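Lipase (Acinetobacter baumannii, PDB 4OPM) probably hydrolyses ester bonds of lipids, as a putative triacylglycerol lipase of the alpha/beta hydrolase fold. Local coordinates at residues Ala54-Asn59 / Ile75-Gly80; Phe90-Pro95 / Gln208-Gln213. All blocks are in the same frame, centred on the assembly; numbering follows the deposited sequence.

Interaction 1 of 2, residues Ala54-Asn59 / Ile75-Gly80; sequences AGSRDN and IPDLPG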
loop_
_atom_site.group_PDB
_atom_site.type_symbol
_atom_site.label_atom_id
_atom_site.label_comp_id
_atom_site.label_asym_id
_atom_site.label_seq_id
_atom_site.Cartn_x
_atom_site.Cartn_y
_atom_site.Cartn_z
ATOM N N ALA A 54 4.781 7.619 -0.165
ATOM C CA ALA A 54 5.668 7.996 0.958
ATOM C C ALA A 54 5.595 6.986 2.118
ATOM O O ALA A 54 6.177 7.227 3.175
ATOM C CB ALA A 54 5.354 9.399 1.473
ATOM N N GLY A 55 4.944 5.848 1.892
ATOM C CA GLY A 55 4.871 4.788 2.894
ATOM C C GLY A 55 6.076 3.877 2.803
ATOM O O GLY A 55 7.108 4.266 2.248
ATOM N N SER A 56 5.961 2.660 3.358
ATOM C CA SER A 56 7.034 1.667 3.297
ATOM C C SER A 56 6.459 0.296 3.613
ATOM O O SER A 56 5.307 0.190 4.078
ATOM C CB SER A 56 8.173 2.015 4.260
ATOM O OG SER A 56 7.866 1.640 5.592
ATOM N N ARG A 57 7.270 -0.752 3.425
ATOM C CA ARG A 57 6.862 -2.114 3.757
ATOM C C ARG A 57 6.372 -2.241 5.211
ATOM O O ARG A 57 5.465 -3.035 5.476
ATOM C CB ARG A 57 8.004 -3.108 3.509
ATOM C CG ARG A 57 9.280 -2.894 4.328
ATOM C CD ARG A 57 10.440 -3.633 3.712
ATOM N NE ARG A 57 11.724 -3.208 4.267
ATOM C CZ ARG A 57 12.456 -3.930 5.113
ATOM N NH1 ARG A 57 12.036 -5.123 5.516
ATOM N NH2 ARG A 57 13.623 -3.474 5.545
ATOM N N ASP A 58 6.938 -1.441 6.146
ATOM C CA ASP A 58 6.561 -1.518 7.567
ATOM C C ASP A 58 5.115 -1.069 7.837
ATOM O O ASP A 58 4.552 -1.452 8.869
ATOM C CB ASP A 58 7.547 -0.722 8.426
ATOM C CG ASP A 58 8.933 -1.343 8.401
ATOM O OD1 ASP A 58 9.038 -2.589 8.571
ATOM O OD2 ASP A 58 9.899 -0.609 8.140
ATOM N N ASN A 59 4.469 -0.369 6.869
ATOM C CA ASN A 59 3.055 0.010 7.023
ATOM C C ASN A 59 2.149 -1.234 7.168
ATOM O O ASN A 59 1.063 -1.130 7.723
ATOM C CB ASN A 59 2.576 0.800 5.801
ATOM C CG ASN A 59 3.172 2.178 5.609
ATOM O OD1 ASN A 59 2.995 2.780 4.550
ATOM N ND2 ASN A 59 3.822 2.734 6.626
ATOM N N ILE A 75 6.510 -8.272 1.038
ATOM C CA ILE A 75 6.172 -6.852 1.210
ATOM C C ILE A 75 7.336 -5.977 0.742
ATOM O O ILE A 75 8.250 -5.695 1.512
ATOM C CB ILE A 75 5.783 -6.490 2.679
ATOM C CG1 ILE A 75 5.040 -7.620 3.414
ATOM C CG2 ILE A 75 5.018 -5.139 2.727
ATOM C CD1 ILE A 75 4.770 -7.320 4.921
ATOM N N PRO A 76 7.287 -5.482 -0.490
ATOM C CA PRO A 76 8.405 -4.664 -0.969
ATOM C C PRO A 76 8.328 -3.208 -0.566
ATOM O O PRO A 76 7.243 -2.636 -0.411
ATOM C CB PRO A 76 8.288 -4.782 -2.501
ATOM C CG PRO A 76 6.818 -5.001 -2.754
ATOM C CD PRO A 76 6.281 -5.735 -1.547
ATOM N N ASP A 77 9.504 -2.596 -0.447
ATOM C CA ASP A 77 9.657 -1.157 -0.384
ATOM C C ASP A 77 9.635 -0.695 -1.834
ATOM O O ASP A 77 10.504 -1.096 -2.622
ATOM C CB ASP A 77 10.977 -0.738 0.282
ATOM C CG ASP A 77 10.978 -0.715 1.792
ATOM O OD1 ASP A 77 9.918 -0.374 2.385
ATOM O OD2 ASP A 77 12.055 -0.913 2.373
ATOM N N LEU A 78 8.648 0.092 -2.221
ATOM C CA LEU A 78 8.624 0.567 -3.602
ATOM C C LEU A 78 9.722 1.593 -3.832
ATOM O O LEU A 78 10.125 2.267 -2.878
ATOM C CB LEU A 78 7.248 1.219 -3.920
ATOM C CG LEU A 78 6.006 0.318 -3.866
ATOM C CD1 LEU A 78 4.729 1.155 -3.894
ATOM C CD2 LEU A 78 5.984 -0.677 -5.031
ATOM N N PRO A 79 10.191 1.765 -5.086
ATOM C CA PRO A 79 11.115 2.878 -5.387
ATOM C C PRO A 79 10.627 4.197 -4.765
ATOM O O PRO A 79 9.434 4.523 -4.850
ATOM C CB PRO A 79 11.050 2.955 -6.912
ATOM C CG PRO A 79 10.791 1.550 -7.329
ATOM C CD PRO A 79 9.790 1.059 -6.321
ATOM N N GLY A 80 11.536 4.895 -4.099
ATOM C CA GLY A 80 11.256 6.148 -3.414
ATOM C C GLY A 80 10.982 5.953 -1.938
ATOM O O GLY A 80 10.878 6.931 -1.200
#

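Interaction 2 of 2, residues Phe90-Pro95 / Gln208-Gln213; sequences FDYSVP and QKLVDQ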
loop_
_atom_site.group_PDB
_atom_site.type_symbol
_atom_site.label_atom_id
_atom_site.label_comp_id
_atom_site.label_asym_id
_atom_site.label_seq_id
_atom_site.Cartn_x
_atom_site.Cartn_y
_atom_site.Cartn_z
ATOM N N PHE A 90 15.463 7.901 -12.028
ATOM C CA PHE A 90 14.408 6.889 -12.075
ATOM C C PHE A 90 13.027 7.438 -12.474
ATOM O O PHE A 90 12.650 8.557 -12.108
ATOM C CB PHE A 90 14.304 6.161 -10.722
ATOM C CG PHE A 90 13.397 4.950 -10.744
ATOM C CD1 PHE A 90 13.784 3.780 -11.397
ATOM C CD2 PHE A 90 12.147 4.983 -10.129
ATOM C CE1 PHE A 90 12.929 2.668 -11.441
ATOM C CE2 PHE A 90 11.293 3.873 -10.173
ATOM C CZ PHE A 90 11.685 2.726 -10.837
ATOM N N ASP A 91 12.279 6.617 -13.224
ATOM C CA ASP A 91 10.913 6.888 -13.662
ATOM C C ASP A 91 9.922 6.390 -12.576
ATOM O O ASP A 91 9.650 5.184 -12.470
ATOM C CB ASP A 91 10.668 6.217 -15.029
ATOM C CG ASP A 91 9.227 6.193 -15.506
ATOM O OD1 ASP A 91 8.389 6.935 -14.932
ATOM O OD2 ASP A 91 8.942 5.467 -16.475
ATOM N N TYR A 92 9.345 7.333 -11.808
ATOM C CA TYR A 92 8.430 7.031 -10.705
ATOM C C TYR A 92 6.943 6.974 -11.116
ATOM O O TYR A 92 6.071 6.991 -10.238
ATOM C CB TYR A 92 8.602 8.072 -9.588
ATOM C CG TYR A 92 9.929 7.977 -8.876
ATOM C CD1 TYR A 92 10.093 7.142 -7.775
ATOM C CD2 TYR A 92 11.015 8.748 -9.282
ATOM C CE1 TYR A 92 11.310 7.064 -7.102
ATOM C CE2 TYR A 92 12.242 8.675 -8.626
ATOM C CZ TYR A 92 12.384 7.828 -7.536
ATOM O OH TYR A 92 13.588 7.756 -6.874
ATOM N N SER A 93 6.644 6.874 -12.425
ATOM C CA SER A 93 5.242 6.801 -12.849
ATOM C C SER A 93 4.596 5.497 -12.395
ATOM O O SER A 93 5.289 4.480 -12.289
ATOM C CB SER A 93 5.133 6.932 -14.365
ATOM O OG SER A 93 5.538 5.735 -15.008
ATOM N N VAL A 94 3.271 5.518 -12.134
ATOM C CA VAL A 94 2.501 4.330 -11.725
ATOM C C VAL A 94 2.697 3.193 -12.782
ATOM O O VAL A 94 3.022 2.083 -12.359
ATOM C CB VAL A 94 1.009 4.657 -11.437
ATOM C CG1 VAL A 94 0.177 3.391 -11.209
ATOM C CG2 VAL A 94 0.901 5.582 -10.230
ATOM N N PRO A 95 2.609 3.439 -14.124
ATOM C CA PRO A 95 2.887 2.355 -15.089
ATOM C C PRO A 95 4.270 1.713 -14.895
ATOM O O PRO A 95 4.370 0.489 -14.981
ATOM C CB PRO A 95 2.798 3.062 -16.456
ATOM C CG PRO A 95 1.856 4.196 -16.216
ATOM C CD PRO A 95 2.207 4.678 -14.835
ATOM N N GLN A 208 8.455 13.880 -4.030
ATOM C CA GLN A 208 8.068 15.000 -4.882
ATOM C C GLN A 208 7.999 14.541 -6.356
ATOM O O GLN A 208 7.050 14.901 -7.062
ATOM C CB GLN A 208 9.049 16.179 -4.702
ATOM C CG GLN A 208 8.706 17.443 -5.523
ATOM C CD GLN A 208 7.429 18.156 -5.095
ATOM O OE1 GLN A 208 6.316 17.834 -5.536
ATOM N NE2 GLN A 208 7.568 19.174 -4.261
ATOM N N LYS A 209 8.968 13.710 -6.797
ATOM C CA LYS A 209 8.999 13.187 -8.172
ATOM C C LYS A 209 7.778 12.283 -8.416
ATOM O O LYS A 209 7.137 12.401 -9.461
ATOM C CB LYS A 209 10.310 12.427 -8.458
ATOM C CG LYS A 209 11.508 13.348 -8.598
ATOM C CD LYS A 209 12.805 12.573 -8.766
ATOM C CE LYS A 209 13.937 13.498 -9.141
ATOM N NZ LYS A 209 15.217 12.761 -9.282
ATOM N N LEU A 210 7.455 11.416 -7.436
ATOM C CA LEU A 210 6.298 10.515 -7.484
ATOM C C LEU A 210 5.008 11.332 -7.645
ATOM O O LEU A 210 4.195 11.043 -8.524
ATOM C CB LEU A 210 6.242 9.654 -6.202
ATOM C CG LEU A 210 7.106 8.404 -6.198
ATOM C CD1 LEU A 210 7.602 8.082 -4.790
ATOM C CD2 LEU A 210 6.338 7.217 -6.748
ATOM N N VAL A 211 4.848 12.381 -6.811
ATOM C CA VAL A 211 3.678 13.272 -6.824
ATOM C C VAL A 211 3.574 13.989 -8.183
ATOM O O VAL A 211 2.494 14.018 -8.763
ATOM C CB VAL A 211 3.712 14.269 -5.638
ATOM C CG1 VAL A 211 2.722 15.418 -5.827
ATOM C CG2 VAL A 211 3.429 13.526 -4.332
ATOM N N ASP A 212 4.688 14.525 -8.709
ATOM C CA ASP A 212 4.643 15.214 -10.008
ATOM C C ASP A 212 4.163 14.275 -11.120
ATOM O O ASP A 212 3.387 14.704 -11.984
ATOM C CB ASP A 212 6.013 15.804 -10.348
ATOM C CG ASP A 212 6.346 17.031 -9.516
ATOM O OD1 ASP A 212 5.397 17.730 -9.078
ATOM O OD2 ASP A 212 7.547 17.354 -9.391
ATOM N N GLN A 213 4.602 12.997 -11.074
ATOM C CA GLN A 213 4.228 11.953 -12.033
ATOM C C GLN A 213 2.737 11.632 -11.903
ATOM O O GLN A 213 2.058 11.398 -12.906
ATOM C CB GLN A 213 5.077 10.682 -11.809
ATOM C CG GLN A 213 6.561 10.827 -12.152
ATOM C CD GLN A 213 6.817 10.926 -13.629
ATOM O OE1 GLN A 213 6.726 9.942 -14.367
ATOM N NE2 GLN A 213 7.162 12.117 -14.086
HETATM O O HOH W 1 13.950 10.916 -11.525
HETATM O O HOH W 2 3.712 8.461 -9.858
#

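Interaction 1 of 2, residues Ala54-Asn59 / Ile75-Gly80
In this alpha/beta hydrolase fold, Arg57 and Asp77 join two loops that leave the C-terminal ends of neighbouring parallel strands, 46-50 and 72-76, in the central sheet. The Asp77 carboxylate takes a bond from Arg57 with each of its oxygens. OD1 receives the backbone N of Arg57 at 2.9 Å, almost straight at 177° and nearly along the C-O axis. OD2 meets Arg57 NE at 3.0 Å in a more bent salt bridge, with the donor approaching from above the carboxylate plane. OD2 lies near the guanidinium plane, at its edge, but the carboxylate is turned 74° from that plane, so the two groups are not coplanar, and only NE of the guanidinium bonds to Asp77.

The torsions of Arg57 explain the double grip: with chi1 at 61°, CG sits between the backbone N and the carbonyl carbon, and the chain then runs extended to NE, crossing the carboxylate at a slant, with CG 3.2 Å from Asp77 OD1. The far end of the guanidinium is held by others, NH1 by Ser37 and Ser24 and NH2 by Glu83, while Asp77 OD2 also accepts from Ser35 and from the backbone of Glu83. A buried charge pair is thereby fixed in rotation at both ends.

The 3-10 turn that presents Arg57 N is itself braced by an ST turn, Asp58 N bonding to Ser56 OG. Beside the polar pair, Ile75 packs on the start of the arginine chain, its CG2 3.7 Å from Arg57 CB.

Interaction 2 of 2, residues Phe90-Pro95 / Gln208-Gln213
Chi1 of Tyr92 (-69°) and of Leu210 (-84°) sets each CG anti to its own carbonyl carbon, and the two side chains meet roughly at a right angle. In the leucine conformer described here, one of two modelled, Leu210 CG comes to 3.6 Å from Tyr92 CD1, approaching the ring obliquely, while its CD2 branch reaches back to 3.5 Å from the carbonyl oxygen of Tyr92. On the same side of the ring but toward its CD2 edge, Lys209 CB lies obliquely, 3.8 Å from Tyr92 CD2, and the extended aliphatic chain of the lysine carries on past CE2. Phe90 meets the opposite face with its ring edge, CD2 standing 3.6 Å above the plane and over the tyrosine ring centre. The Tyr92 hydroxyl is hydrogen-bonded to Gln206 OE1, one turn before Leu210 on helix 190-220.

That helix here packs against the loop that leads into helix 94-107 of the alpha/beta hydrolase fold. Ser93 is the N-cap of the latter, its OG bonded to Asn96 N, and an Asx turn precedes it: Asp91 OD1 accepts from Ser93 N at 3.1 Å. Gln213, in one of its two conformers, lays CG near the Tyr92-Ser93 peptide.

No direct hydrogen bond crosses between the segments; water does that work. One molecule donates to both Tyr92 O and Leu210 O, and another donates to Phe90 O while accepting from Lys209 NZ at 3.2 Å.

Interaction 1 is buried, its centre about 8 Å from the centre of the molecule, and joins loops at the strand ends of the sheet; interaction 2 lies farther out at about 16 Å, partly buried, where a loop and helix 190-220 meet. Chemistry follows place: the inner contact depends on a charged pair with direct hydrogen bonds, whereas the outer one combines apolar packing at its centre with water bridges and a solvent-facing lysine at its margin. Their centres are about 15 Å apart, yet they touch. Pro79 CB of 75-80 packs 3.4 Å from Phe90 CE2, and Gly80 N lies 3.7 Å from Tyr92 CE1, joining the loop after strand 72-76 to the approach to helix 94-107.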